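Local atomic coordinates of urea carboxylase (Thermus thermophilus, PDB entry 3OEP), a protein that is of unknown function but resembles bacterial KipI and KipA joined in one chain, and is probably not the allophanate hydrolase it was once taken for. Residues D232-G237 against L340-F345; P453-A458 against W478-A483; R3-R8 against G58-L63. All coordinates share one frame; numbering follows the deposited sequence.

Contact 1: residues D232-G237 against L340-F345; sequences DLVVDG and LEVRPF
V234 meets L340 and V342 where an edge strand of an antiparallel beta-sheet, 233-235, is covered by the irregular loop 340-345 that leads from strand 331-336 to strand 366-368. The backbones of the two segments stay well apart, the closest CA atoms, those of V234 and L340, being 8.1 Å from one another, and no hydrogen bond spans the gap. Between the two segments only methyl groups meet, and their orientations differ. V234 and V342 approach tip to tip: CG1 of V234 points ahead because it stands anti to the backbone N (chi1 176°), and it comes to 3.6 Å from V342 CG2. L340, by contrast, crosses V234 obliquely, and a single methyl, CD1, serves both branches of the valine. Thus one valine is approached by a methyl head-on and by another across its fork, an example of how a branched residue can bind an edge strand to a loop without polar contacts. The same loop is fastened further along: the carboxylate of D236 accepts hydrogen bonds from S348, A349 and S350, and V342 also touches A349. At the start of segment 340-345 the backbone of L340 bonds to P272, just before strand 273-277, the sheet neighbour of strand 233-235. At the fork itself, L340 CD1 is equally distant from the two valine methyls, 4.0 Å from V234 CG1 and 4.0 Å from V234 CG2.

Contact 2: residues P453-A458 against W478-A483; sequences PLVLLA and WLLGQA
L480 extends fully toward strand 454-456, its CG lying opposite the carbonyl carbon (chi1 -63°) and its CD1 opposite the CA (chi2 180°), while V455 answers with CG1 set anti to its own N. Those settings drive the two methyls together: V455 CG1 and L480 CD1 are 3.4 Å apart, tighter than ordinary van der Waals contact. L457, two residues on, meets the root of the same leucine. Its CD2 lies 3.9 Å from L480 CB and comes near L480 CD1 as well, and its CD1 rests 3.7 Å from L480 O, in a type I turn that runs from L480 to A483. Both strand-side residues run across L480 at about a right angle. Were L457 cut back to an alanine, the methyls beside L480 CB and O would go, and a gap would probably open there, with L480 less firmly held on that flank. The contact joins the end of helix 477-480 to strand 454-456 of the cyclophilin-like sheet, with V423 of strand 422-426 and L392 of strand 390-396 also touching L480. With only carbon surfaces and one carbonyl oxygen involved, the attachment implies shape-fitting and burial, not directional bonding.

Contact 3: residues R3-R8 against G58-L63; sequences RGFYLR and GRLLRL
F5 lays the end of its ring against two consecutive leucines, L60 and L61, of helix 57-66, and this aromatic-aliphatic contact carries the pairing. The ring atom CE2 of F5 is 3.8 Å from L60 CD2, and F5 CE1 is 3.9 Å from L61 CD2, while CZ, between them, touches both methyls. Both methyls approach the ring obliquely. The side chains are set differently, however: F5 and L60 slide past each other in opposite directions, whereas the L61 side chain runs at a slant to that of F5. F5 takes the crowded position, with CG between its backbone N and carbonyl carbon (chi1 62°), and from there the ring stretches out toward the helix. L61 starts off to one side, but its end swings back to the ring. Further help comes from the next residue on this face, L7: its CD2 sits at the edge of the F5 ring, in plane, and L7 also touches L64, one turn beyond L60.

Polar interactions lie away from this carbon interface. Within the helix, R62 N donates to G58 O at 2.9 Å. The alternate residues of the strand, Y6 and R8, tie its other side to strand 437-439, in the other half of the protein: R8 forms a salt bridge with E438, and the Y6 hydroxyl bonds to P439 O. R8 NH2 also lies 3.6 Å above the plane of the Y6 ring, offset toward its rim.

Strand 3-8 is an edge strand of a three-stranded antiparallel sheet, in which it pairs with the central strand 45-50 through F5 with L48 and L7 with L46. Helix 57-66 follows that sheet in sequence and packs on the face bearing F5 and L7.

In the fold
From the N terminus, contact 3 comes first: strand 3-8 is met by helix 57-66, with 49 residues between segments 3-8 and 58-63, in what is probably the KipI-like half. Contact 1 opens next, and 102 residues separate segment 232-237 from segment 340-345. Contact 2 follows with only 19 residues between its segments, binding strand 454-456 to the end of helix 477-480 and the turn that follows, close to the C terminus. The three stand in series, none enclosing or crossing another. They are also apart in space: contacts 1 and 3 have centres about 30 Å apart, while contacts 2 and 3, from the two different halves, come within about 8 Å between nearest atoms.

Contact 1: residues D232-G237 against L340-F345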
# COMPACT_ATOMS: atom_id res chain seq x y z
N ASP A 232 10.81 -4.18 11.31
CA ASP A 232 11.24 -5.41 10.65
C ASP A 232 10.01 -6.11 10.12
O ASP A 232 9.07 -6.36 10.87
CB ASP A 232 11.96 -6.35 11.64
CG ASP A 232 12.91 -5.62 12.56
OD1 ASP A 232 12.77 -5.82 13.79
OD2 ASP A 232 13.79 -4.88 12.08
N LEU A 233 10.01 -6.42 8.83
CA LEU A 233 8.85 -7.02 8.17
C LEU A 233 9.27 -8.29 7.45
O LEU A 233 10.29 -8.30 6.77
CB LEU A 233 8.27 -6.05 7.14
CG LEU A 233 7.78 -4.69 7.64
CD1 LEU A 233 7.34 -3.82 6.45
CD2 LEU A 233 6.63 -4.87 8.62
N VAL A 234 8.47 -9.34 7.58
CA VAL A 234 8.62 -10.51 6.72
C VAL A 234 7.85 -10.23 5.43
O VAL A 234 6.62 -10.09 5.47
CB VAL A 234 8.08 -11.78 7.38
CG1 VAL A 234 8.16 -12.96 6.42
CG2 VAL A 234 8.86 -12.08 8.66
N VAL A 235 8.55 -10.13 4.31
CA VAL A 235 7.92 -9.84 3.02
C VAL A 235 8.19 -10.93 1.99
O VAL A 235 9.25 -11.56 2.00
CB VAL A 235 8.39 -8.49 2.44
CG1 VAL A 235 7.98 -7.34 3.36
CG2 VAL A 235 9.90 -8.49 2.20
N ASP A 236 7.21 -11.17 1.10
CA ASP A 236 7.43 -11.98 -0.10
C ASP A 236 7.41 -11.06 -1.33
O ASP A 236 7.68 -9.86 -1.20
CB ASP A 236 6.43 -13.16 -0.19
CG ASP A 236 4.98 -12.74 -0.40
OD1 ASP A 236 4.67 -11.54 -0.64
OD2 ASP A 236 4.13 -13.65 -0.33
N GLY A 237 7.13 -11.59 -2.52
CA GLY A 237 7.15 -10.77 -3.74
C GLY A 237 6.15 -9.63 -3.79
O GLY A 237 6.34 -8.67 -4.54
N LEU A 340 11.18 -18.37 4.89
CA LEU A 340 10.45 -18.34 6.15
C LEU A 340 9.03 -18.88 5.98
O LEU A 340 8.38 -18.65 4.95
CB LEU A 340 10.39 -16.92 6.71
CG LEU A 340 11.73 -16.29 7.06
CD1 LEU A 340 11.54 -14.82 7.41
CD2 LEU A 340 12.41 -17.06 8.19
N GLU A 341 8.56 -19.59 7.01
CA GLU A 341 7.19 -20.08 7.07
C GLU A 341 6.26 -18.93 7.44
O GLU A 341 6.43 -18.31 8.49
CB GLU A 341 7.05 -21.20 8.10
CG GLU A 341 5.68 -21.86 8.03
CD GLU A 341 5.38 -22.84 9.16
OE1 GLU A 341 6.30 -23.23 9.90
OE2 GLU A 341 4.19 -23.20 9.30
N VAL A 342 5.29 -18.66 6.57
CA VAL A 342 4.32 -17.57 6.76
C VAL A 342 3.01 -17.98 6.12
O VAL A 342 3.01 -18.52 5.01
CB VAL A 342 4.75 -16.26 6.06
CG1 VAL A 342 3.90 -15.09 6.57
CG2 VAL A 342 6.21 -15.97 6.25
N ARG A 343 1.90 -17.70 6.80
CA ARG A 343 0.58 -17.97 6.25
C ARG A 343 0.22 -16.87 5.27
O ARG A 343 0.43 -15.70 5.55
CB ARG A 343 -0.47 -18.03 7.34
CG ARG A 343 -0.43 -19.27 8.21
CD ARG A 343 -1.69 -19.36 9.05
NE ARG A 343 -1.76 -18.29 10.05
CZ ARG A 343 -1.36 -18.39 11.32
NH1 ARG A 343 -0.84 -19.52 11.79
NH2 ARG A 343 -1.48 -17.34 12.13
N PRO A 344 -0.32 -17.23 4.10
CA PRO A 344 -0.73 -16.19 3.16
C PRO A 344 -2.10 -15.59 3.48
O PRO A 344 -2.94 -16.24 4.12
CB PRO A 344 -0.80 -16.93 1.83
CG PRO A 344 -1.23 -18.31 2.23
CD PRO A 344 -0.50 -18.58 3.53
N PHE A 345 -2.31 -14.36 3.03
CA PHE A 345 -3.63 -13.74 3.02
C PHE A 345 -3.84 -13.18 1.61
O PHE A 345 -3.06 -12.36 1.14
CB PHE A 345 -3.72 -12.62 4.05
CG PHE A 345 -5.01 -11.85 4.01
CD1 PHE A 345 -6.15 -12.35 4.63
CD2 PHE A 345 -5.10 -10.64 3.34
CE1 PHE A 345 -7.35 -11.64 4.60
CE2 PHE A 345 -6.28 -9.92 3.30
CZ PHE A 345 -7.41 -10.43 3.92

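Contact 2: residues P453-A458 against W478-A483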
# COMPACT_ATOMS: atom_id res chain seq x y z
N PRO A 453 5.68 17.50 -2.95
CA PRO A 453 5.56 16.31 -3.79
C PRO A 453 5.88 15.03 -3.00
O PRO A 453 6.76 15.05 -2.14
CB PRO A 453 6.59 16.53 -4.89
CG PRO A 453 6.80 18.00 -4.93
CD PRO A 453 6.65 18.46 -3.52
N LEU A 454 5.17 13.95 -3.30
CA LEU A 454 5.37 12.65 -2.66
C LEU A 454 5.49 11.60 -3.76
O LEU A 454 4.56 11.43 -4.56
CB LEU A 454 4.19 12.32 -1.75
CG LEU A 454 4.20 10.96 -1.04
CD1 LEU A 454 5.25 10.95 0.07
CD2 LEU A 454 2.82 10.64 -0.48
N VAL A 455 6.61 10.88 -3.80
CA VAL A 455 6.77 9.78 -4.74
C VAL A 455 6.19 8.53 -4.08
O VAL A 455 6.64 8.13 -3.00
CB VAL A 455 8.23 9.53 -5.14
CG1 VAL A 455 8.30 8.48 -6.24
CG2 VAL A 455 8.91 10.82 -5.58
N LEU A 456 5.20 7.92 -4.72
CA LEU A 456 4.44 6.81 -4.14
C LEU A 456 5.15 5.48 -4.35
O LEU A 456 5.55 5.16 -5.47
CB LEU A 456 3.05 6.75 -4.78
CG LEU A 456 2.25 8.04 -4.68
CD1 LEU A 456 0.96 7.94 -5.47
CD2 LEU A 456 1.96 8.38 -3.23
N LEU A 457 5.30 4.71 -3.27
CA LEU A 457 6.02 3.43 -3.31
C LEU A 457 5.08 2.27 -2.92
O LEU A 457 3.86 2.44 -2.88
CB LEU A 457 7.28 3.50 -2.43
CG LEU A 457 8.30 4.60 -2.74
CD1 LEU A 457 9.46 4.56 -1.74
CD2 LEU A 457 8.84 4.49 -4.17
N ALA A 458 5.66 1.10 -2.64
CA ALA A 458 4.90 -0.15 -2.51
C ALA A 458 3.74 -0.15 -1.51
O ALA A 458 2.77 -0.87 -1.73
CB ALA A 458 5.84 -1.32 -2.21
N TRP A 478 14.12 1.23 -7.12
CA TRP A 478 14.95 0.61 -6.08
C TRP A 478 15.73 1.65 -5.28
O TRP A 478 15.95 1.49 -4.08
CB TRP A 478 15.91 -0.44 -6.67
CG TRP A 478 17.06 0.15 -7.46
CD1 TRP A 478 17.03 0.56 -8.76
CD2 TRP A 478 18.39 0.39 -6.99
NE1 TRP A 478 18.26 1.05 -9.13
CE2 TRP A 478 19.11 0.96 -8.07
CE3 TRP A 478 19.05 0.20 -5.77
CZ2 TRP A 478 20.46 1.33 -7.95
CZ3 TRP A 478 20.38 0.56 -5.66
CH2 TRP A 478 21.07 1.12 -6.75
N LEU A 479 16.14 2.73 -5.93
CA LEU A 479 16.85 3.81 -5.25
C LEU A 479 15.99 4.42 -4.15
O LEU A 479 16.49 4.70 -3.07
CB LEU A 479 17.29 4.89 -6.24
CG LEU A 479 18.36 4.50 -7.26
CD1 LEU A 479 18.44 5.56 -8.35
CD2 LEU A 479 19.71 4.32 -6.59
N LEU A 480 14.70 4.60 -4.43
CA LEU A 480 13.81 5.20 -3.44
C LEU A 480 13.51 4.26 -2.27
O LEU A 480 13.12 4.72 -1.19
CB LEU A 480 12.52 5.68 -4.11
CG LEU A 480 12.77 6.79 -5.13
CD1 LEU A 480 11.47 7.25 -5.76
CD2 LEU A 480 13.52 7.98 -4.49
N GLY A 481 13.73 2.96 -2.49
CA GLY A 481 13.75 1.99 -1.40
C GLY A 481 14.91 2.21 -0.43
O GLY A 481 14.91 1.65 0.66
N GLN A 482 15.89 3.03 -0.83
CA GLN A 482 17.06 3.33 -0.01
C GLN A 482 17.15 4.82 0.33
O GLN A 482 18.19 5.29 0.80
CB GLN A 482 18.32 2.88 -0.76
CG GLN A 482 18.38 1.37 -1.00
CD GLN A 482 18.48 0.58 0.29
OE1 GLN A 482 18.85 1.11 1.34
NE2 GLN A 482 18.18 -0.71 0.21
N ALA A 483 16.05 5.54 0.13
CA ALA A 483 16.01 6.97 0.40
C ALA A 483 16.05 7.24 1.90
O ALA A 483 15.51 6.46 2.70
CB ALA A 483 14.76 7.59 -0.21

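Contact 3: residues R3-R8 against G58-L63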
# COMPACT_ATOMS: atom_id res chain seq x y z
N ARG A 3 4.45 -1.92 -15.26
CA ARG A 3 3.97 -0.86 -16.13
C ARG A 3 2.45 -0.77 -15.96
O ARG A 3 1.82 -1.73 -15.53
CB ARG A 3 4.32 -1.18 -17.58
CG ARG A 3 4.26 0.00 -18.52
CD ARG A 3 4.95 -0.34 -19.84
NE ARG A 3 6.41 -0.44 -19.69
CZ ARG A 3 7.23 -1.07 -20.53
NH1 ARG A 3 6.77 -1.70 -21.61
NH2 ARG A 3 8.53 -1.09 -20.28
N GLY A 4 1.87 0.37 -16.30
CA GLY A 4 0.43 0.54 -16.16
C GLY A 4 -0.16 1.55 -17.11
O GLY A 4 0.57 2.37 -17.69
N PHE A 5 -1.47 1.47 -17.30
CA PHE A 5 -2.18 2.49 -18.05
C PHE A 5 -3.62 2.59 -17.59
O PHE A 5 -4.16 1.67 -16.95
CB PHE A 5 -2.11 2.24 -19.57
CG PHE A 5 -2.74 0.95 -20.01
CD1 PHE A 5 -4.08 0.89 -20.35
CD2 PHE A 5 -1.97 -0.20 -20.13
CE1 PHE A 5 -4.66 -0.31 -20.76
CE2 PHE A 5 -2.54 -1.40 -20.54
CZ PHE A 5 -3.88 -1.45 -20.87
N TYR A 6 -4.24 3.73 -17.91
CA TYR A 6 -5.59 4.04 -17.51
C TYR A 6 -6.53 4.03 -18.71
O TYR A 6 -6.20 4.59 -19.76
CB TYR A 6 -5.65 5.42 -16.86
CG TYR A 6 -4.87 5.57 -15.56
CD1 TYR A 6 -5.50 5.46 -14.33
CD2 TYR A 6 -3.50 5.85 -15.57
CE1 TYR A 6 -4.80 5.61 -13.14
CE2 TYR A 6 -2.78 6.01 -14.38
CZ TYR A 6 -3.44 5.89 -13.17
OH TYR A 6 -2.75 6.03 -11.99
N LEU A 7 -7.67 3.38 -18.55
CA LEU A 7 -8.78 3.52 -19.48
C LEU A 7 -9.83 4.41 -18.81
O LEU A 7 -10.11 4.26 -17.62
CB LEU A 7 -9.37 2.16 -19.83
CG LEU A 7 -8.38 1.16 -20.46
CD1 LEU A 7 -9.11 -0.13 -20.77
CD2 LEU A 7 -7.72 1.73 -21.71
N ARG A 8 -10.38 5.35 -19.57
CA ARG A 8 -11.29 6.35 -19.02
C ARG A 8 -12.58 6.36 -19.83
O ARG A 8 -12.55 6.61 -21.04
CB ARG A 8 -10.62 7.72 -19.02
CG ARG A 8 -9.31 7.75 -18.22
CD ARG A 8 -8.53 9.05 -18.37
NE ARG A 8 -7.28 8.97 -17.61
CZ ARG A 8 -7.17 9.13 -16.29
NH1 ARG A 8 -8.24 9.39 -15.54
NH2 ARG A 8 -5.99 9.02 -15.70
N GLY A 58 -0.39 -4.52 -25.88
CA GLY A 58 -1.21 -4.88 -27.03
C GLY A 58 -2.01 -6.15 -26.81
O GLY A 58 -3.20 -6.20 -27.16
N ARG A 59 -1.37 -7.17 -26.25
CA ARG A 59 -2.05 -8.42 -25.94
C ARG A 59 -3.14 -8.17 -24.91
O ARG A 59 -4.25 -8.69 -25.03
CB ARG A 59 -1.06 -9.47 -25.43
N LEU A 60 -2.83 -7.36 -23.90
CA LEU A 60 -3.80 -7.00 -22.88
C LEU A 60 -4.98 -6.22 -23.48
O LEU A 60 -6.13 -6.50 -23.16
CB LEU A 60 -3.12 -6.20 -21.76
CG LEU A 60 -3.98 -5.77 -20.57
CD1 LEU A 60 -4.69 -6.95 -19.94
CD2 LEU A 60 -3.10 -5.06 -19.55
N LEU A 61 -4.70 -5.26 -24.36
CA LEU A 61 -5.77 -4.50 -25.01
C LEU A 61 -6.66 -5.40 -25.88
O LEU A 61 -7.88 -5.24 -25.90
CB LEU A 61 -5.20 -3.35 -25.85
CG LEU A 61 -4.65 -2.16 -25.06
CD1 LEU A 61 -3.87 -1.22 -25.96
CD2 LEU A 61 -5.75 -1.42 -24.34
N ARG A 62 -6.05 -6.35 -26.58
CA ARG A 62 -6.80 -7.31 -27.39
C ARG A 62 -7.71 -8.17 -26.50
O ARG A 62 -8.88 -8.39 -26.83
CB ARG A 62 -5.86 -8.17 -28.24
CG ARG A 62 -6.51 -9.36 -28.97
CD ARG A 62 -7.68 -8.95 -29.86
NE ARG A 62 -7.28 -8.32 -31.12
CZ ARG A 62 -6.81 -8.97 -32.18
NH1 ARG A 62 -6.65 -10.29 -32.17
NH2 ARG A 62 -6.49 -8.29 -33.28
N LEU A 63 -7.16 -8.65 -25.38
CA LEU A 63 -7.93 -9.43 -24.41
C LEU A 63 -9.19 -8.69 -23.95
O LEU A 63 -10.27 -9.28 -23.86
CB LEU A 63 -7.08 -9.78 -23.19
CG LEU A 63 -6.05 -10.90 -23.34
CD1 LEU A 63 -5.18 -10.97 -22.09
CD2 LEU A 63 -6.73 -12.24 -23.62